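Core protein VP4 (Bluetongue virus, PDB 2JHP) acts as the multifunctional enzyme that caps the viral RNA, and forms part of the inner capsid of the virus. Local coordinates at residues 61-65 against 66-70; 449-453 against 454-458; 489-493 against 494-498. All blocks are in the same frame, centred on the assembly; numbering follows the deposited sequence.

From the N terminus, contact 1 comes first: it closes the turn that drops helix 59-64 into strand 67-71 of the five-stranded parallel sheet. Contact 2 lies far along the chain, where the loop after strand 433-437 winds into helix 453-460. Contact 3 follows soon after, starting the short helix 493-496 just before strand 499-503. The three run in series, with no nesting or crossing. In space contacts 1 and 3 sit side by side, their centres about 9 Å apart, with P493 packed on G66, so the parallel sheet meets the mixed sheet's last connection. Contact 2 touches contact 3 lightly, through R453 against M497, about 19 Å away between centres.

Contact 1 (61-65 against 66-70)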
loop_
_atom_site.group_PDB
_atom_site.type_symbol
_atom_site.label_atom_id
_atom_site.label_comp_id
_atom_site.label_asym_id
_atom_site.label_seq_id
_atom_site.Cartn_x
_atom_site.Cartn_y
_atom_site.Cartn_z
ATOM N N GLN A 61 20.608 -11.943 8.230
ATOM C CA GLN A 61 21.795 -12.208 7.427
ATOM C C GLN A 61 21.359 -12.784 6.099
ATOM O O GLN A 61 21.748 -12.273 5.041
ATOM C CB GLN A 61 22.770 -13.143 8.135
ATOM C CG GLN A 61 23.606 -12.434 9.168
ATOM C CD GLN A 61 24.667 -13.329 9.820
ATOM O OE1 GLN A 61 24.391 -14.472 10.208
ATOM N NE2 GLN A 61 25.883 -12.794 9.955
ATOM N N LEU A 62 20.516 -13.815 6.156
ATOM C CA LEU A 62 20.020 -14.454 4.935
ATOM C C LEU A 62 19.144 -13.522 4.095
ATOM O O LEU A 62 19.208 -13.552 2.869
ATOM C CB LEU A 62 19.319 -15.790 5.236
ATOM C CG LEU A 62 20.224 -16.956 5.664
ATOM C CD1 LEU A 62 19.430 -18.230 5.951
ATOM C CD2 LEU A 62 21.307 -17.239 4.631
ATOM N N ARG A 63 18.348 -12.680 4.750
ATOM C CA ARG A 63 17.541 -11.697 4.016
ATOM C C ARG A 63 18.396 -10.643 3.310
ATOM O O ARG A 63 18.053 -10.190 2.216
ATOM C CB ARG A 63 16.514 -11.032 4.924
ATOM C CG ARG A 63 15.318 -11.910 5.267
ATOM C CD ARG A 63 14.476 -12.280 4.093
ATOM N NE ARG A 63 13.193 -12.787 4.550
ATOM C CZ ARG A 63 12.441 -13.672 3.894
ATOM N NH1 ARG A 63 12.850 -14.187 2.742
ATOM N NH2 ARG A 63 11.279 -14.064 4.405
ATOM N N GLY A 64 19.510 -10.275 3.934
ATOM C CA GLY A 64 20.462 -9.345 3.339
ATOM C C GLY A 64 21.094 -9.946 2.104
ATOM O O GLY A 64 21.538 -9.227 1.203
ATOM N N HIS A 65 21.122 -11.275 2.069
ATOM C CA HIS A 65 21.583 -12.024 0.909
ATOM C C HIS A 65 20.523 -12.183 -0.181
ATOM O O HIS A 65 20.843 -12.598 -1.296
ATOM C CB HIS A 65 22.081 -13.402 1.343
ATOM C CG HIS A 65 23.488 -13.394 1.835
ATOM N ND1 HIS A 65 24.570 -13.301 0.984
ATOM C CD2 HIS A 65 23.995 -13.450 3.089
ATOM C CE1 HIS A 65 25.683 -13.303 1.696
ATOM N NE2 HIS A 65 25.362 -13.399 2.974
ATOM N N GLY A 66 19.276 -11.860 0.148
ATOM C CA GLY A 66 18.158 -12.064 -0.760
ATOM C C GLY A 66 17.492 -13.434 -0.708
ATOM O O GLY A 66 16.850 -13.833 -1.666
ATOM N N PHE A 67 17.622 -14.143 0.411
ATOM C CA PHE A 67 17.021 -15.477 0.594
ATOM C C PHE A 67 15.496 -15.504 0.648
ATOM O O PHE A 67 14.864 -14.697 1.346
ATOM C CB PHE A 67 17.555 -16.137 1.856
ATOM C CG PHE A 67 18.750 -16.977 1.625
ATOM C CD1 PHE A 67 19.963 -16.403 1.246
ATOM C CD2 PHE A 67 18.689 -18.352 1.792
ATOM C CE1 PHE A 67 21.095 -17.190 1.033
ATOM C CE2 PHE A 67 19.818 -19.149 1.581
ATOM C CZ PHE A 67 21.020 -18.561 1.199
ATOM N N ILE A 68 14.927 -16.442 -0.104
ATOM C CA ILE A 68 13.523 -16.790 -0.031
ATOM C C ILE A 68 13.493 -18.281 0.255
ATOM O O ILE A 68 14.187 -19.068 -0.406
ATOM C CB ILE A 68 12.783 -16.460 -1.344
ATOM C CG1 ILE A 68 12.607 -14.944 -1.473
ATOM C CG2 ILE A 68 11.415 -17.189 -1.440
ATOM C CD1 ILE A 68 12.016 -14.488 -2.848
ATOM N N PHE A 69 12.687 -18.663 1.239
ATOM C CA PHE A 69 12.699 -20.027 1.742
ATOM C C PHE A 69 11.542 -20.824 1.155
ATOM O O PHE A 69 10.375 -20.475 1.335
ATOM C CB PHE A 69 12.704 -20.018 3.275
ATOM C CG PHE A 69 13.812 -19.182 3.863
ATOM C CD1 PHE A 69 13.643 -17.820 4.080
ATOM C CD2 PHE A 69 15.041 -19.750 4.179
ATOM C CE1 PHE A 69 14.683 -17.047 4.618
ATOM C CE2 PHE A 69 16.072 -18.978 4.714
ATOM C CZ PHE A 69 15.890 -17.631 4.932
ATOM N N ILE A 70 11.893 -21.875 0.417
ATOM C CA ILE A 70 10.916 -22.710 -0.280
ATOM C C ILE A 70 11.018 -24.153 0.210
ATOM O O ILE A 70 12.112 -24.721 0.242
ATOM C CB ILE A 70 11.133 -22.677 -1.815
ATOM C CG1 ILE A 70 11.108 -21.245 -2.354
ATOM C CG2 ILE A 70 10.088 -23.505 -2.530
ATOM C CD1 ILE A 70 12.426 -20.777 -2.897
#
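R63 reaches past the end of its helix to the strand that follows and gives F67 O a short hydrogen bond from NH1, 2.5 Å long. F67 O lies close to the guanidinium plane, but the N-H is bent, at 133°. The chain of R63 turns at chi2 (-64°), and that bend brings its far end round to the strand. NH1 also forms a salt bridge with D86, whose carboxylate receives F69 N as well, so the guanidinium and the strand share one acid. Two backbone bonds close the helix: F67 N to L62 O at 3.0 Å and G66 N to R63 O at 2.9 Å. With G66 at positive phi, they make a Schellman motif.

Around this frame the packing is mostly apolar. L62 divides its two methyls between the phenylalanines. CD2 sits over the centre of the F67 ring in a CH-pi contact, 3.6 Å from the centroid, while CD1 meets the edge of the F69 ring, 3.7 Å from CE2. H65 CB comes in at the rim of F67, 3.7 Å from CD1. F69 CE1 lies over one face of the R63 guanidinium, but the two planes are 64° apart, so this is no stack.

Further out, R63 NH2 is hydrogen-bonded to L489 O. H65 packs on L37 of helix 34-41, and strand 67-71 runs between the parallel strands 7-10 and 87-88, pairing with V7 and Y9 on one and V87 on the other.

Contact 2 (449-453 against 454-458); sequences FALPR and STVML
V456 turns CG1 away from its backbone N (chi1 178°), which leaves CG2 beside that N and aimed back at the loop. There CG2 meets L451 CB at 3.7 Å and comes within 3.2 Å of P452 O. The side chains of L451 and V456 run across each other at roughly a right angle. T455 sets OG1 next to its N by a chi1 of -48°; the hydroxyl then lies alongside the proline ring, 3.3 Å from P452 CB, with both side chains pointing the same way.

The backbone takes over from here. V456 N bonds to P452 O at 3.1 Å, and M457 N bonds to R453 O at 2.9 Å. These are the first two rungs of the helix. R453 leaves in the other direction, extended from CG to NE, and its NH2 is hydrogen-bonded to G562 O.

At the start of the helix two hydroxyls converge on one acid: E630 OE1 is hydrogen-bonded to both S454 OG and T455 OG1, and S454 OG has Y622 OH as a further partner. A carboxylate near the N-terminal end of a helix is probably steadied by the helix dipole as well as by these bonds.

P452 occupies the N-cap, so loop and helix join at a proline, whose ring offers no polar group to cap the turn. Helix 453-460 belongs to the connection between strands 433-437 and 466-469 of a mixed sheet in the order 3-2-1-4-5-7-6, the strand order of Rossmann-like S-adenosylmethionine-dependent methyltransferases.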
loop_
_atom_site.group_PDB
_atom_site.type_symbol
_atom_site.label_atom_id
_atom_site.label_comp_id
_atom_site.label_asym_id
_atom_site.label_seq_id
_atom_site.Cartn_x
_atom_site.Cartn_y
_atom_site.Cartn_z
ATOM N N PHE A 449 8.120 4.501 -13.673
ATOM C CA PHE A 449 9.420 4.824 -14.221
ATOM C C PHE A 449 10.440 4.769 -13.091
ATOM O O PHE A 449 10.119 5.053 -11.933
ATOM C CB PHE A 449 9.398 6.193 -14.903
ATOM C CG PHE A 449 9.167 7.352 -13.961
ATOM C CD1 PHE A 449 10.248 8.017 -13.349
ATOM C CD2 PHE A 449 7.883 7.804 -13.701
ATOM C CE1 PHE A 449 10.046 9.088 -12.509
ATOM C CE2 PHE A 449 7.685 8.888 -12.840
ATOM C CZ PHE A 449 8.771 9.519 -12.250
ATOM N N ALA A 450 11.668 4.392 -13.436
ATOM C CA ALA A 450 12.765 4.262 -12.482
ATOM C C ALA A 450 13.553 5.556 -12.298
ATOM O O ALA A 450 13.979 6.163 -13.266
ATOM C CB ALA A 450 13.697 3.135 -12.917
ATOM N N LEU A 451 13.740 5.967 -11.044
ATOM C CA LEU A 451 14.680 7.034 -10.686
ATOM C C LEU A 451 16.077 6.432 -10.681
ATOM O O LEU A 451 16.252 5.311 -10.222
ATOM C CB LEU A 451 14.377 7.605 -9.289
ATOM C CG LEU A 451 13.121 8.439 -9.033
ATOM C CD1 LEU A 451 13.174 9.086 -7.668
ATOM C CD2 LEU A 451 12.900 9.482 -10.130
ATOM N N PRO A 452 17.071 7.146 -11.240
ATOM C CA PRO A 452 18.443 6.639 -11.132
ATOM C C PRO A 452 18.846 6.458 -9.679
ATOM O O PRO A 452 18.734 7.395 -8.899
ATOM C CB PRO A 452 19.275 7.748 -11.809
ATOM C CG PRO A 452 18.331 8.413 -12.743
ATOM C CD PRO A 452 17.013 8.392 -12.039
ATOM N N ARG A 453 19.289 5.258 -9.316
ATOM C CA ARG A 453 19.719 4.949 -7.938
ATOM C C ARG A 453 20.748 5.907 -7.346
ATOM O O ARG A 453 20.635 6.308 -6.189
ATOM C CB ARG A 453 20.282 3.539 -7.844
ATOM C CG ARG A 453 19.240 2.453 -7.907
ATOM C CD ARG A 453 19.874 1.141 -7.582
ATOM N NE ARG A 453 18.892 0.077 -7.600
ATOM C CZ ARG A 453 18.531 -0.599 -8.690
ATOM N NH1 ARG A 453 17.613 -1.551 -8.591
ATOM N NH2 ARG A 453 19.086 -0.321 -9.869
ATOM N N SER A 454 21.756 6.254 -8.136
ATOM C CA SER A 454 22.833 7.109 -7.662
ATOM C C SER A 454 22.316 8.509 -7.385
ATOM O O SER A 454 22.754 9.158 -6.441
ATOM C CB SER A 454 23.994 7.140 -8.655
ATOM O OG SER A 454 23.619 7.766 -9.871
ATOM N N THR A 455 21.365 8.962 -8.196
ATOM C CA THR A 455 20.725 10.259 -7.977
ATOM C C THR A 455 19.908 10.244 -6.672
ATOM O O THR A 455 19.931 11.208 -5.903
ATOM C CB THR A 455 19.846 10.659 -9.187
ATOM O OG1 THR A 455 20.593 10.477 -10.392
ATOM C CG2 THR A 455 19.434 12.115 -9.102
ATOM N N VAL A 456 19.208 9.137 -6.433
ATOM C CA VAL A 456 18.407 8.953 -5.230
ATOM C C VAL A 456 19.313 9.068 -4.016
ATOM O O VAL A 456 19.069 9.897 -3.140
ATOM C CB VAL A 456 17.677 7.569 -5.212
ATOM C CG1 VAL A 456 16.896 7.393 -3.925
ATOM C CG2 VAL A 456 16.759 7.417 -6.401
ATOM N N MET A 457 20.358 8.239 -3.982
ATOM C CA MET A 457 21.383 8.277 -2.943
ATOM C C MET A 457 21.925 9.681 -2.660
ATOM O O MET A 457 22.024 10.106 -1.501
ATOM C CB MET A 457 22.547 7.381 -3.337
ATOM C CG MET A 457 22.346 5.925 -3.020
ATOM S SD MET A 457 23.782 4.947 -3.464
ATOM C CE MET A 457 24.984 5.476 -2.259
ATOM N N LEU A 458 22.269 10.397 -3.723
ATOM C CA LEU A 458 22.893 11.710 -3.598
ATOM C C LEU A 458 21.928 12.825 -3.159
ATOM O O LEU A 458 22.344 13.793 -2.524
ATOM C CB LEU A 458 23.648 12.074 -4.886
ATOM C CG LEU A 458 24.847 11.158 -5.176
ATOM C CD1 LEU A 458 25.244 11.129 -6.637
ATOM C CD2 LEU A 458 26.032 11.549 -4.322
#

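Contact 3 (489-493 against 494-498); sequences LTYDP and AWAMN. With GUN (guanine), chain E.
D492, the N-cap of helix 493-496, meets W495 in the first turn, which the aspartate caps. CG of D492 stands opposite its backbone N (chi1 170°), and this carries OD1 across to the N-H groups of the turn. It accepts weakly from A494 N at 3.1 Å and from W495 N at 3.5 Å. The other oxygen, OD2, passes 3.6 Å from W495 CB and forms a salt bridge with R110, so the carboxylate links the cap to helix 99-112.

The tight part lies along the backbone: A496 N bonds to D492 O at 3.0 Å, and M497 N to P493 O at the same length. P493 fills the first helical position and is buried against I68 and R63. Looser contact is found at Y491, whose CE1 comes no closer than 4.4 Å to A496 CB, at the ring's edge. A494 and M497 lie on the partly exposed side; the M497 side chain leads away from the loop at its end.

W495 swings its indole out from the turn into the guanine pocket, where it makes a cation-pi contact with R114 and edge-to-face contacts with the rings of Y446 and F499. Y446 OH is hydrogen-bonded to the guanine, and the indole meets the base with its edge, NE1 lying 2.8 Å from guanine N2.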
loop_
_atom_site.group_PDB
_atom_site.type_symbol
_atom_site.label_atom_id
_atom_site.label_comp_id
_atom_site.label_asym_id
_atom_site.label_seq_id
_atom_site.Cartn_x
_atom_site.Cartn_y
_atom_site.Cartn_z
ATOM N N LEU A 489 8.613 -11.974 9.077
ATOM C CA LEU A 489 7.975 -11.390 7.898
ATOM C C LEU A 489 8.284 -12.143 6.601
ATOM O O LEU A 489 9.450 -12.301 6.218
ATOM C CB LEU A 489 8.407 -9.930 7.726
ATOM C CG LEU A 489 7.751 -9.167 6.570
ATOM C CD1 LEU A 489 6.261 -8.943 6.838
ATOM C CD2 LEU A 489 8.450 -7.836 6.328
ATOM N N THR A 490 7.230 -12.608 5.941
ATOM C CA THR A 490 7.359 -13.210 4.636
ATOM C C THR A 490 7.313 -12.097 3.604
ATOM O O THR A 490 6.307 -11.376 3.481
ATOM C CB THR A 490 6.259 -14.254 4.396
ATOM O OG1 THR A 490 6.508 -15.370 5.252
ATOM C CG2 THR A 490 6.238 -14.731 2.935
ATOM N N TYR A 491 8.417 -11.946 2.883
ATOM C CA TYR A 491 8.500 -10.980 1.810
ATOM C C TYR A 491 9.624 -11.365 0.853
ATOM O O TYR A 491 10.413 -12.266 1.121
ATOM C CB TYR A 491 8.683 -9.563 2.355
ATOM C CG TYR A 491 10.069 -9.290 2.850
ATOM C CD1 TYR A 491 10.917 -8.444 2.148
ATOM C CD2 TYR A 491 10.547 -9.891 4.007
ATOM C CE1 TYR A 491 12.201 -8.189 2.595
ATOM C CE2 TYR A 491 11.822 -9.654 4.453
ATOM C CZ TYR A 491 12.649 -8.795 3.752
ATOM O OH TYR A 491 13.930 -8.549 4.205
ATOM N N ASP A 492 9.683 -10.657 -0.262
ATOM C CA ASP A 492 10.569 -10.995 -1.340
ATOM C C ASP A 492 11.630 -9.898 -1.459
ATOM O O ASP A 492 11.349 -8.782 -1.901
ATOM C CB ASP A 492 9.728 -11.196 -2.615
ATOM C CG ASP A 492 10.552 -11.313 -3.875
ATOM O OD1 ASP A 492 11.804 -11.351 -3.830
ATOM O OD2 ASP A 492 9.914 -11.357 -4.945
ATOM N N PRO A 493 12.855 -10.208 -1.007
ATOM C CA PRO A 493 13.946 -9.226 -1.016
ATOM C C PRO A 493 14.257 -8.599 -2.388
ATOM O O PRO A 493 14.543 -7.395 -2.459
ATOM C CB PRO A 493 15.126 -10.022 -0.448
ATOM C CG PRO A 493 14.449 -11.064 0.443
ATOM C CD PRO A 493 13.275 -11.481 -0.389
ATOM N N ALA A 494 14.184 -9.387 -3.458
ATOM C CA ALA A 494 14.385 -8.866 -4.814
ATOM C C ALA A 494 13.351 -7.783 -5.162
ATOM O O ALA A 494 13.691 -6.716 -5.687
ATOM C CB ALA A 494 14.336 -9.990 -5.821
ATOM N N TRP A 495 12.092 -8.064 -4.848
ATOM C CA TRP A 495 11.020 -7.127 -5.073
ATOM C C TRP A 495 11.262 -5.833 -4.304
ATOM O O TRP A 495 11.277 -4.756 -4.891
ATOM C CB TRP A 495 9.675 -7.751 -4.685
ATOM C CG TRP A 495 8.556 -6.794 -4.856
ATOM C CD1 TRP A 495 7.865 -6.158 -3.865
ATOM C CD2 TRP A 495 8.021 -6.310 -6.097
ATOM N NE1 TRP A 495 6.922 -5.323 -4.412
ATOM C CE2 TRP A 495 6.986 -5.405 -5.777
ATOM C CE3 TRP A 495 8.288 -6.583 -7.444
ATOM C CZ2 TRP A 495 6.223 -4.750 -6.760
ATOM C CZ3 TRP A 495 7.532 -5.936 -8.423
ATOM C CH2 TRP A 495 6.516 -5.025 -8.074
ATOM N N ALA A 496 11.455 -5.955 -2.992
ATOM C CA ALA A 496 11.770 -4.829 -2.108
ATOM C C ALA A 496 12.880 -3.962 -2.705
ATOM O O ALA A 496 12.795 -2.746 -2.679
ATOM C CB ALA A 496 12.160 -5.339 -0.723
ATOM N N MET A 497 13.873 -4.616 -3.302
ATOM C CA MET A 497 15.016 -3.952 -3.921
ATOM C C MET A 497 14.757 -3.219 -5.237
ATOM O O MET A 497 15.662 -2.569 -5.754
ATOM C CB MET A 497 16.179 -4.928 -4.061
ATOM C CG MET A 497 16.959 -5.089 -2.774
ATOM S SD MET A 497 18.200 -6.369 -2.803
ATOM C CE MET A 497 19.592 -5.430 -3.378
ATOM N N ASN A 498 13.540 -3.312 -5.775
ATOM C CA ASN A 498 13.118 -2.431 -6.860
ATOM C C ASN A 498 12.749 -1.031 -6.390
ATOM O O ASN A 498 12.513 -0.151 -7.218
ATOM C CB ASN A 498 11.900 -3.006 -7.570
ATOM C CG ASN A 498 12.224 -4.244 -8.385
ATOM O OD1 ASN A 498 13.235 -4.304 -9.082
ATOM N ND2 ASN A 498 11.354 -5.237 -8.304
HETATM N N9 GUN E . 0.583 -3.258 -1.577
HETATM C C8 GUN E . -0.322 -2.587 -2.290
HETATM N N7 GUN E . 0.243 -2.151 -3.418
HETATM C C5 GUN E . 1.515 -2.547 -3.432
HETATM C C6 GUN E . 2.564 -2.387 -4.340
HETATM O O6 GUN E . 2.400 -1.765 -5.389
HETATM N N1 GUN E . 3.815 -2.944 -4.046
HETATM C C2 GUN E . 3.970 -3.644 -2.839
HETATM N N2 GUN E . 5.133 -4.183 -2.530
HETATM N N3 GUN E . 2.937 -3.777 -1.989
HETATM C C4 GUN E . 1.730 -3.254 -2.255
#